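Local coordinates for protein jasmonate-induced oxygenase 2 (Arabidopsis thaliana, PDB 6LSV) that oxidises the plant stress hormone jasmonate to 12-hydroxyjasmonate, using iron, molecular oxygen and 2-oxoglutarate, in the jasmonate-mediated defence signalling pathway, at residues I48-L53 and F78-H83; Q246-D251 and S281-V286. All blocks are in the same frame, centred on the assembly; numbering follows the deposited sequence.

Interaction 1 (I48-L53 and F78-H83); sequences IDLEGL and FQVVNH
Asp-49 turns CG to the side opposite its backbone N (chi1 -168°), while Asn-82 keeps CG next to its own N (chi1 -64°), and together these rotations bring a carboxylate oxygen and a side-chain amide nitrogen within hydrogen-bonding distance at the end of two parallel strands. The strands, 47-49 and 77-81, belong to a beta-alpha-beta crossover whose helix is 63-74, and they form one margin of the large sheet in the double-stranded beta-helix fold of 2-oxoglutarate-dependent oxygenases. Ile-48 straddles the neighbouring strand in the usual parallel manner: its N donates to Gln-79 O at 2.7 Å and its O accepts from Val-81 N at 2.9 Å. The pairing runs on past the end of strand 47-49, where Leu-50 N reaches Val-81 O at 3.1 Å.

Beneath the crossover helix, the side chains of Ile-48 and Phe-78 cross at about a right angle, Ile-48 CG1 lying 3.9 Å from Phe-78 CD2. Ile-68 and Ala-71 of that helix cover Ile-48 and Phe-78 respectively. Leu-50 rests its branch point on Val-80, Leu-50 CG to Val-80 CB at 3.5 Å, and both of its methyls touch Val-80 CG1. Its CD1 also touches His-83 CB at 4.0 Å; the imidazole beyond is held by the backbone oxygen of His-261, just ahead of strand 263-267.

Asp-49 and Asn-82 are both exposed to solvent. Asn-82 ND2 donates to Asp-49 OD1 at 3.0 Å, and although the oxygen sits in the plane of the amide, the nitrogen approaches it from above the carboxylate plane, 55° out.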
ATOM      1  N   ILE A  48     -19.160  -0.522   0.770  1.00 33.36           N
ATOM      2  CA  ILE A  48     -19.708  -1.818   0.395  1.00 32.30           C
ATOM      3  C   ILE A  48     -19.933  -2.613   1.671  1.00 39.56           C
ATOM      4  O   ILE A  48     -18.993  -2.835   2.446  1.00 35.40           O
ATOM      5  CB  ILE A  48     -18.770  -2.571  -0.562  1.00 33.49           C
ATOM      6  CG1 ILE A  48     -18.286  -1.645  -1.682  1.00 32.12           C
ATOM      7  CG2 ILE A  48     -19.459  -3.803  -1.118  1.00 35.42           C
ATOM      8  CD1 ILE A  48     -19.350  -1.287  -2.695  1.00 33.11           C
ATOM      9  N   ASP A  49     -21.175  -3.037   1.895  1.00 43.22           N
ATOM     10  CA  ASP A  49     -21.501  -3.900   3.026  1.00 37.66           C
ATOM     11  C   ASP A  49     -21.155  -5.332   2.639  1.00 38.60           C
ATOM     12  O   ASP A  49     -21.793  -5.920   1.760  1.00 47.57           O
ATOM     13  CB  ASP A  49     -22.972  -3.750   3.403  1.00 45.09           C
ATOM     14  CG  ASP A  49     -23.309  -4.397   4.731  1.00 47.54           C
ATOM     15  OD1 ASP A  49     -22.460  -5.136   5.274  1.00 41.87           O
ATOM     16  OD2 ASP A  49     -24.430  -4.163   5.233  1.00 48.56           O
ATOM     17  N   LEU A  50     -20.140  -5.893   3.294  1.00 37.91           N
ATOM     18  CA  LEU A  50     -19.533  -7.141   2.851  1.00 37.01           C
ATOM     19  C   LEU A  50     -20.228  -8.388   3.368  1.00 38.79           C
ATOM     20  O   LEU A  50     -20.115  -9.444   2.736  1.00 44.92           O
ATOM     21  CB  LEU A  50     -18.066  -7.197   3.273  1.00 31.12           C
ATOM     22  CG  LEU A  50     -17.097  -6.365   2.447  1.00 36.94           C
ATOM     23  CD1 LEU A  50     -15.721  -7.015   2.465  1.00 38.43           C
ATOM     24  CD2 LEU A  50     -17.607  -6.190   1.025  1.00 34.45           C
ATOM     25  N   GLU A  51     -20.933  -8.310   4.493  1.00 51.13           N
ATOM     26  CA  GLU A  51     -21.645  -9.495   4.955  1.00 53.40           C
ATOM     27  C   GLU A  51     -22.782  -9.907   4.025  1.00 50.50           C
ATOM     28  O   GLU A  51     -23.420 -10.935   4.282  1.00 56.20           O
ATOM     29  CB  GLU A  51     -22.164  -9.280   6.370  1.00 53.76           C
ATOM     30  CG  GLU A  51     -21.331  -9.979   7.408  1.00 64.05           C
ATOM     31  CD  GLU A  51     -21.323  -9.254   8.719  1.00 75.79           C
ATOM     32  OE1 GLU A  51     -22.246  -8.444   8.963  1.00 77.64           O
ATOM     33  OE2 GLU A  51     -20.389  -9.496   9.495  1.00 69.80           O
ATOM     34  N   GLY A  52     -23.050  -9.138   2.968  1.00 60.39           N
ATOM     35  CA  GLY A  52     -23.835  -9.602   1.840  1.00 58.97           C
ATOM     36  C   GLY A  52     -23.012 -10.514   0.949  1.00 68.05           C
ATOM     37  O   GLY A  52     -22.629 -10.124  -0.160  1.00 64.55           O
ATOM     38  N   LEU A  53     -22.701 -11.709   1.462  1.00 70.82           N
ATOM     39  CA  LEU A  53     -21.975 -12.793   0.769  1.00 74.01           C
ATOM     40  C   LEU A  53     -20.498 -12.479   0.506  1.00 68.94           C
ATOM     41  O   LEU A  53     -19.613 -13.036   1.158  1.00 63.72           O
ATOM     42  CB  LEU A  53     -22.697 -13.139  -0.531  1.00 69.53           C
ATOM     43  CG  LEU A  53     -23.498 -14.433  -0.672  1.00 73.90           C
ATOM     44  CD1 LEU A  53     -24.790 -14.447   0.146  1.00 72.81           C
ATOM     45  CD2 LEU A  53     -23.857 -14.557  -2.123  1.00 66.89           C
ATOM     46  N   PHE A  78     -12.186   0.553  -3.593  1.00 22.33           N
ATOM     47  CA  PHE A  78     -13.499   0.618  -2.967  1.00 27.78           C
ATOM     48  C   PHE A  78     -13.331   0.435  -1.464  1.00 23.88           C
ATOM     49  O   PHE A  78     -12.301  -0.047  -0.988  1.00 20.74           O
ATOM     50  CB  PHE A  78     -14.473  -0.419  -3.558  1.00 24.32           C
ATOM     51  CG  PHE A  78     -14.008  -1.847  -3.443  1.00 21.19           C
ATOM     52  CD1 PHE A  78     -12.960  -2.320  -4.218  1.00 27.23           C
ATOM     53  CD2 PHE A  78     -14.636  -2.722  -2.578  1.00 23.73           C
ATOM     54  CE1 PHE A  78     -12.535  -3.633  -4.117  1.00 24.12           C
ATOM     55  CE2 PHE A  78     -14.220  -4.039  -2.476  1.00 26.90           C
ATOM     56  CZ  PHE A  78     -13.166  -4.493  -3.245  1.00 25.25           C
ATOM     57  N   GLN A  79     -14.356   0.837  -0.720  1.00 24.38           N
ATOM     58  CA  GLN A  79     -14.324   0.860   0.735  1.00 26.67           C
ATOM     59  C   GLN A  79     -15.327  -0.151   1.273  1.00 29.43           C
ATOM     60  O   GLN A  79     -16.492  -0.151   0.863  1.00 34.35           O
ATOM     61  CB  GLN A  79     -14.639   2.265   1.253  1.00 29.52           C
ATOM     62  CG  GLN A  79     -14.352   2.487   2.720  1.00 32.49           C
ATOM     63  CD  GLN A  79     -14.546   3.935   3.128  1.00 36.50           C
ATOM     64  OE1 GLN A  79     -13.826   4.450   3.985  1.00 33.65           O
ATOM     65  NE2 GLN A  79     -15.518   4.601   2.511  1.00 25.01           N
ATOM     66  N   VAL A  80     -14.881  -1.005   2.192  1.00 26.16           N
ATOM     67  CA  VAL A  80     -15.694  -2.105   2.699  1.00 24.37           C
ATOM     68  C   VAL A  80     -15.948  -1.910   4.189  1.00 28.28           C
ATOM     69  O   VAL A  80     -15.035  -1.562   4.946  1.00 28.56           O
ATOM     70  CB  VAL A  80     -15.041  -3.473   2.420  1.00 23.31           C
ATOM     71  CG1 VAL A  80     -14.809  -3.643   0.938  1.00 29.22           C
ATOM     72  CG2 VAL A  80     -13.725  -3.621   3.170  1.00 22.33           C
ATOM     73  N   VAL A  81     -17.201  -2.116   4.597  1.00 32.61           N
ATOM     74  CA  VAL A  81     -17.600  -2.175   5.995  1.00 25.41           C
ATOM     75  C   VAL A  81     -18.155  -3.567   6.266  1.00 29.93           C
ATOM     76  O   VAL A  81     -18.471  -4.324   5.344  1.00 33.65           O
ATOM     77  CB  VAL A  81     -18.642  -1.095   6.360  1.00 26.29           C
ATOM     78  CG1 VAL A  81     -18.137   0.290   5.994  1.00 27.60           C
ATOM     79  CG2 VAL A  81     -19.955  -1.376   5.663  1.00 24.72           C
ATOM     80  N   ASN A  82     -18.278  -3.899   7.551  1.00 33.91           N
ATOM     81  CA  ASN A  82     -18.813  -5.189   7.994  1.00 36.25           C
ATOM     82  C   ASN A  82     -18.066  -6.341   7.327  1.00 37.30           C
ATOM     83  O   ASN A  82     -18.638  -7.162   6.607  1.00 33.83           O
ATOM     84  CB  ASN A  82     -20.314  -5.286   7.714  1.00 39.54           C
ATOM     85  CG  ASN A  82     -21.120  -4.273   8.495  1.00 39.08           C
ATOM     86  OD1 ASN A  82     -20.761  -3.904   9.613  1.00 42.47           O
ATOM     87  ND2 ASN A  82     -22.213  -3.808   7.903  1.00 35.27           N
ATOM     88  N   HIS A  83     -16.761  -6.388   7.587  1.00 30.23           N
ATOM     89  CA  HIS A  83     -15.838  -7.229   6.837  1.00 23.99           C
ATOM     90  C   HIS A  83     -15.277  -8.387   7.657  1.00 30.00           C
ATOM     91  O   HIS A  83     -14.411  -9.118   7.165  1.00 32.00           O
ATOM     92  CB  HIS A  83     -14.701  -6.365   6.292  1.00 24.93           C
ATOM     93  CG  HIS A  83     -14.304  -5.251   7.210  1.00 27.42           C
ATOM     94  ND1 HIS A  83     -13.823  -5.471   8.482  1.00 25.49           N
ATOM     95  CD2 HIS A  83     -14.324  -3.907   7.043  1.00 28.61           C
ATOM     96  CE1 HIS A  83     -13.559  -4.313   9.059  1.00 28.79           C
ATOM     97  NE2 HIS A  83     -13.855  -3.347   8.207  1.00 33.20           N
TER

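Interaction 2 (Q246-D251 and S281-V286). With AKG (2-oxoglutaric acid), chain C.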
ATOM      1  N   GLN A 246      -4.839  10.632  -0.735  1.00 18.48           N
ATOM      2  CA  GLN A 246      -5.426  11.200  -1.939  1.00 25.00           C
ATOM      3  C   GLN A 246      -5.291  10.211  -3.087  1.00 25.33           C
ATOM      4  O   GLN A 246      -4.221   9.630  -3.285  1.00 26.74           O
ATOM      5  CB  GLN A 246      -4.758  12.529  -2.308  1.00 26.55           C
ATOM      6  CG  GLN A 246      -4.923  13.616  -1.264  1.00 26.00           C
ATOM      7  CD  GLN A 246      -4.640  14.993  -1.823  1.00 24.61           C
ATOM      8  OE1 GLN A 246      -3.675  15.185  -2.558  1.00 28.62           O
ATOM      9  NE2 GLN A 246      -5.485  15.960  -1.482  1.00 25.70           N
ATOM     10  N   VAL A 247      -6.371  10.021  -3.838  1.00 26.28           N
ATOM     11  CA  VAL A 247      -6.365   9.175  -5.025  1.00 29.41           C
ATOM     12  C   VAL A 247      -6.567  10.066  -6.242  1.00 31.51           C
ATOM     13  O   VAL A 247      -7.206  11.123  -6.163  1.00 35.82           O
ATOM     14  CB  VAL A 247      -7.438   8.067  -4.962  1.00 24.88           C
ATOM     15  CG1 VAL A 247      -7.305   7.261  -3.676  1.00 25.83           C
ATOM     16  CG2 VAL A 247      -8.829   8.664  -5.071  1.00 30.16           C
ATOM     17  N   ARG A 248      -6.010   9.649  -7.373  1.00 29.60           N
ATOM     18  CA  ARG A 248      -6.067  10.444  -8.590  1.00 33.26           C
ATOM     19  C   ARG A 248      -7.059   9.838  -9.573  1.00 37.14           C
ATOM     20  O   ARG A 248      -6.987   8.642  -9.880  1.00 36.51           O
ATOM     21  CB  ARG A 248      -4.692  10.569  -9.243  1.00 30.67           C
ATOM     22  CG  ARG A 248      -4.712  11.421 -10.501  1.00 33.93           C
ATOM     23  CD  ARG A 248      -3.794  10.865 -11.564  1.00 34.09           C
ATOM     24  NE  ARG A 248      -2.416  11.282 -11.347  1.00 39.82           N
ATOM     25  CZ  ARG A 248      -1.586  11.642 -12.320  1.00 48.35           C
ATOM     26  NH1 ARG A 248      -2.002  11.631 -13.579  1.00 44.89           N
ATOM     27  NH2 ARG A 248      -0.343  12.010 -12.037  1.00 52.10           N
ATOM     28  N   LYS A 249      -7.980  10.671 -10.059  1.00 42.77           N
ATOM     29  CA  LYS A 249      -8.933  10.301 -11.101  1.00 43.25           C
ATOM     30  C   LYS A 249      -8.824  11.320 -12.227  1.00 42.97           C
ATOM     31  O   LYS A 249      -9.325  12.442 -12.099  1.00 43.52           O
ATOM     32  CB  LYS A 249     -10.357  10.254 -10.561  1.00 45.06           C
ATOM     33  CG  LYS A 249     -11.390   9.808 -11.587  1.00 48.77           C
ATOM     34  CD  LYS A 249     -11.159   8.373 -12.032  1.00 51.63           C
ATOM     35  CE  LYS A 249     -12.200   7.947 -13.053  1.00 48.43           C
ATOM     36  NZ  LYS A 249     -11.693   6.858 -13.932  1.00 59.53           N
ATOM     37  N   ASP A 250      -8.172  10.933 -13.322  1.00 46.62           N
ATOM     38  CA  ASP A 250      -8.037  11.766 -14.520  1.00 60.54           C
ATOM     39  C   ASP A 250      -7.513  13.162 -14.173  1.00 57.57           C
ATOM     40  O   ASP A 250      -8.177  14.180 -14.382  1.00 65.07           O
ATOM     41  CB  ASP A 250      -9.368  11.848 -15.275  1.00 57.68           C
ATOM     42  CG  ASP A 250      -9.781  10.516 -15.879  1.00 61.60           C
ATOM     43  OD1 ASP A 250      -8.892   9.733 -16.281  1.00 76.44           O
ATOM     44  OD2 ASP A 250     -10.997  10.248 -15.947  1.00 52.31           O
ATOM     45  N   ASP A 251      -6.299  13.184 -13.620  1.00 49.57           N
ATOM     46  CA  ASP A 251      -5.545  14.400 -13.309  1.00 55.46           C
ATOM     47  C   ASP A 251      -6.157  15.224 -12.178  1.00 47.87           C
ATOM     48  O   ASP A 251      -5.855  16.413 -12.052  1.00 51.35           O
ATOM     49  CB  ASP A 251      -5.370  15.287 -14.551  1.00 61.51           C
ATOM     50  CG  ASP A 251      -4.520  14.631 -15.624  1.00 67.82           C
ATOM     51  OD1 ASP A 251      -3.672  13.779 -15.282  1.00 70.87           O
ATOM     52  OD2 ASP A 251      -4.700  14.971 -16.814  1.00 72.46           O
ATOM     53  N   SER A 281      -5.222  -0.310 -11.419  1.00 18.10           N
ATOM     54  CA  SER A 281      -4.623  -0.053 -10.119  1.00 20.63           C
ATOM     55  C   SER A 281      -4.738   1.433  -9.796  1.00 19.06           C
ATOM     56  O   SER A 281      -4.414   2.283 -10.629  1.00 23.70           O
ATOM     57  CB  SER A 281      -3.163  -0.507 -10.089  1.00 18.42           C
ATOM     58  OG  SER A 281      -2.371   0.204 -11.026  1.00 21.95           O
ATOM     59  N   VAL A 282      -5.221   1.741  -8.592  1.00 19.15           N
ATOM     60  CA  VAL A 282      -5.388   3.132  -8.186  1.00 22.95           C
ATOM     61  C   VAL A 282      -4.025   3.778  -7.962  1.00 24.92           C
ATOM     62  O   VAL A 282      -3.085   3.145  -7.460  1.00 19.86           O
ATOM     63  CB  VAL A 282      -6.263   3.225  -6.923  1.00 29.87           C
ATOM     64  CG1 VAL A 282      -5.627   2.457  -5.762  1.00 24.59           C
ATOM     65  CG2 VAL A 282      -6.499   4.681  -6.543  1.00 24.94           C
ATOM     66  N   GLU A 283      -3.910   5.041  -8.353  1.00 25.76           N
ATOM     67  CA  GLU A 283      -2.740   5.856  -8.062  1.00 25.04           C
ATOM     68  C   GLU A 283      -3.057   6.756  -6.874  1.00 28.17           C
ATOM     69  O   GLU A 283      -4.056   7.483  -6.892  1.00 30.13           O
ATOM     70  CB  GLU A 283      -2.349   6.691  -9.282  1.00 23.32           C
ATOM     71  CG  GLU A 283      -1.093   7.519  -9.100  1.00 26.63           C
ATOM     72  CD  GLU A 283      -0.719   8.285 -10.357  1.00 33.43           C
ATOM     73  OE1 GLU A 283      -1.572   8.403 -11.264  1.00 41.73           O
ATOM     74  OE2 GLU A 283       0.426   8.772 -10.436  1.00 33.37           O
ATOM     75  N   HIS A 284      -2.221   6.700  -5.842  1.00 23.56           N
ATOM     76  CA  HIS A 284      -2.484   7.471  -4.638  1.00 28.54           C
ATOM     77  C   HIS A 284      -1.212   8.153  -4.154  1.00 23.67           C
ATOM     78  O   HIS A 284      -0.098   7.841  -4.586  1.00 24.54           O
ATOM     79  CB  HIS A 284      -3.085   6.601  -3.524  1.00 30.44           C
ATOM     80  CG  HIS A 284      -2.501   5.227  -3.443  1.00 34.81           C
ATOM     81  ND1 HIS A 284      -2.829   4.225  -4.333  1.00 34.04           N
ATOM     82  CD2 HIS A 284      -1.616   4.685  -2.574  1.00 36.33           C
ATOM     83  CE1 HIS A 284      -2.165   3.127  -4.017  1.00 37.20           C
ATOM     84  NE2 HIS A 284      -1.422   3.379  -2.955  1.00 41.43           N
ATOM     85  N   ARG A 285      -1.410   9.108  -3.252  1.00 22.52           N
ATOM     86  CA  ARG A 285      -0.344   9.866  -2.618  1.00 28.13           C
ATOM     87  C   ARG A 285      -0.867  10.345  -1.272  1.00 25.36           C
ATOM     88  O   ARG A 285      -2.077  10.360  -1.031  1.00 23.64           O
ATOM     89  CB  ARG A 285       0.104  11.046  -3.489  1.00 24.38           C
ATOM     90  CG  ARG A 285      -0.875  12.212  -3.470  1.00 25.21           C
ATOM     91  CD  ARG A 285      -0.400  13.374  -4.324  1.00 24.20           C
ATOM     92  NE  ARG A 285      -1.241  14.552  -4.126  1.00 28.00           N
ATOM     93  CZ  ARG A 285      -1.133  15.683  -4.817  1.00 27.62           C
ATOM     94  NH1 ARG A 285      -0.211  15.805  -5.762  1.00 24.78           N
ATOM     95  NH2 ARG A 285      -1.948  16.697  -4.559  1.00 28.39           N
ATOM     96  N   VAL A 286       0.050  10.732  -0.393  1.00 20.47           N
ATOM     97  CA  VAL A 286      -0.306  11.215   0.934  1.00 25.02           C
ATOM     98  C   VAL A 286       0.182  12.648   1.070  1.00 25.62           C
ATOM     99  O   VAL A 286       1.330  12.955   0.726  1.00 25.47           O
ATOM    100  CB  VAL A 286       0.279  10.326   2.049  1.00 23.63           C
ATOM    101  CG1 VAL A 286      -0.313  10.709   3.398  1.00 26.34           C
ATOM    102  CG2 VAL A 286       0.019   8.857   1.757  1.00 20.30           C
TER
HETATM  103  C1  AKG C 401       0.572   3.132   1.182  1.00 34.61           C
HETATM  104  O1  AKG C 401       0.049   2.209   0.509  1.00 27.05           O
HETATM  105  O2  AKG C 401       1.715   2.956   1.686  1.00 45.55           O
HETATM  106  C2  AKG C 401      -0.178   4.459   1.352  1.00 40.34           C
HETATM  107  O5  AKG C 401      -0.427   5.099   0.387  1.00 41.48           O
HETATM  108  C3  AKG C 401      -0.613   4.980   2.729  1.00 29.82           C
HETATM  109  C4  AKG C 401      -1.970   5.679   2.596  1.00 37.32           C
HETATM  110  C5  AKG C 401      -2.244   6.583   3.799  1.00 30.38           C
HETATM  111  O3  AKG C 401      -3.422   6.812   4.180  1.00 16.58           O
HETATM  112  O4  AKG C 401      -1.279   7.104   4.411  1.00 36.40           O
HETATM  113  O   HOH W   1      -5.743   6.214 -10.261  1.00 23.49           O
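Gln-246 and Arg-285 run side by side in the same direction from neighbouring antiparallel strands. The glutamine CB lies 3.7 Å from Arg-285 O and also brushes the arginine's CG; chi1 of -62° sets the glutamine CG beside its backbone N, and the extended chain then carries the amide at CD to the guanidinium edge. There OE1 takes two hydrogen bonds, from Arg-285 NE and from Arg-285 NH2, each 3.0 Å long. The oxygen sits at the edge of the guanidinium, in its plane, and the amide and guanidinium are nearly coplanar (12° apart), so the side-on grip fixes the rotation of both groups. NE2, the other end of the amide, is taken by Thr-255, while Trp-253 makes a cation-pi contact with the arginine.

Backbone bonds in both directions, Gln-246 N to Arg-285 O (2.8 Å) and Arg-285 N to Gln-246 O (2.9 Å), make these residues a hydrogen-bonded pair. Val-247 and His-284 follow as a non-hydrogen-bonded pair. This small sheet carries the distal histidine of the double-stranded beta-helix's facial triad: His-284 binds the iron with His-227 and Asp-229, and Val-286 CG2 comes 3.4 Å from O4 of the bound 2-oxoglutarate.

Towards the other end, Val-247 packs on Val-282, and Arg-248 N donates to Glu-283 O. The Arg-248 side chain lies alongside that of Glu-283, with the planes of guanidinium and carboxylate only 20° apart; Glu-283 OE1 stands over one guanidinium face, 3.0 Å from Arg-248 NE, in a salt bridge of charges to which no N-H points. Asp-251 OD1 shares the same cation through Arg-248 NH1 at 3.2 Å. One water bridges the strands, donating to Arg-248 O and accepting from Glu-283 N.

In the fold
From the N terminus, interaction 1 closes first: the chain leaves strand 47-49, passes through helix 63-74 and returns as strand 77-81. Interaction 2 opens much later, at strand 245-248, and closes at 284-286 after strands 253-255 and 263-267 and helix 269-274. The two loops are therefore in series, neither nested nor crossed. They do not touch, but are connected through strand 263-267, inside the second loop, which pairs antiparallel with 77-81 of the first, and through Phe-77, which touches Val-247 and Val-282. Centres lie 22 Å apart, with interaction 1 at the margin of the large sheet and interaction 2 beside the iron.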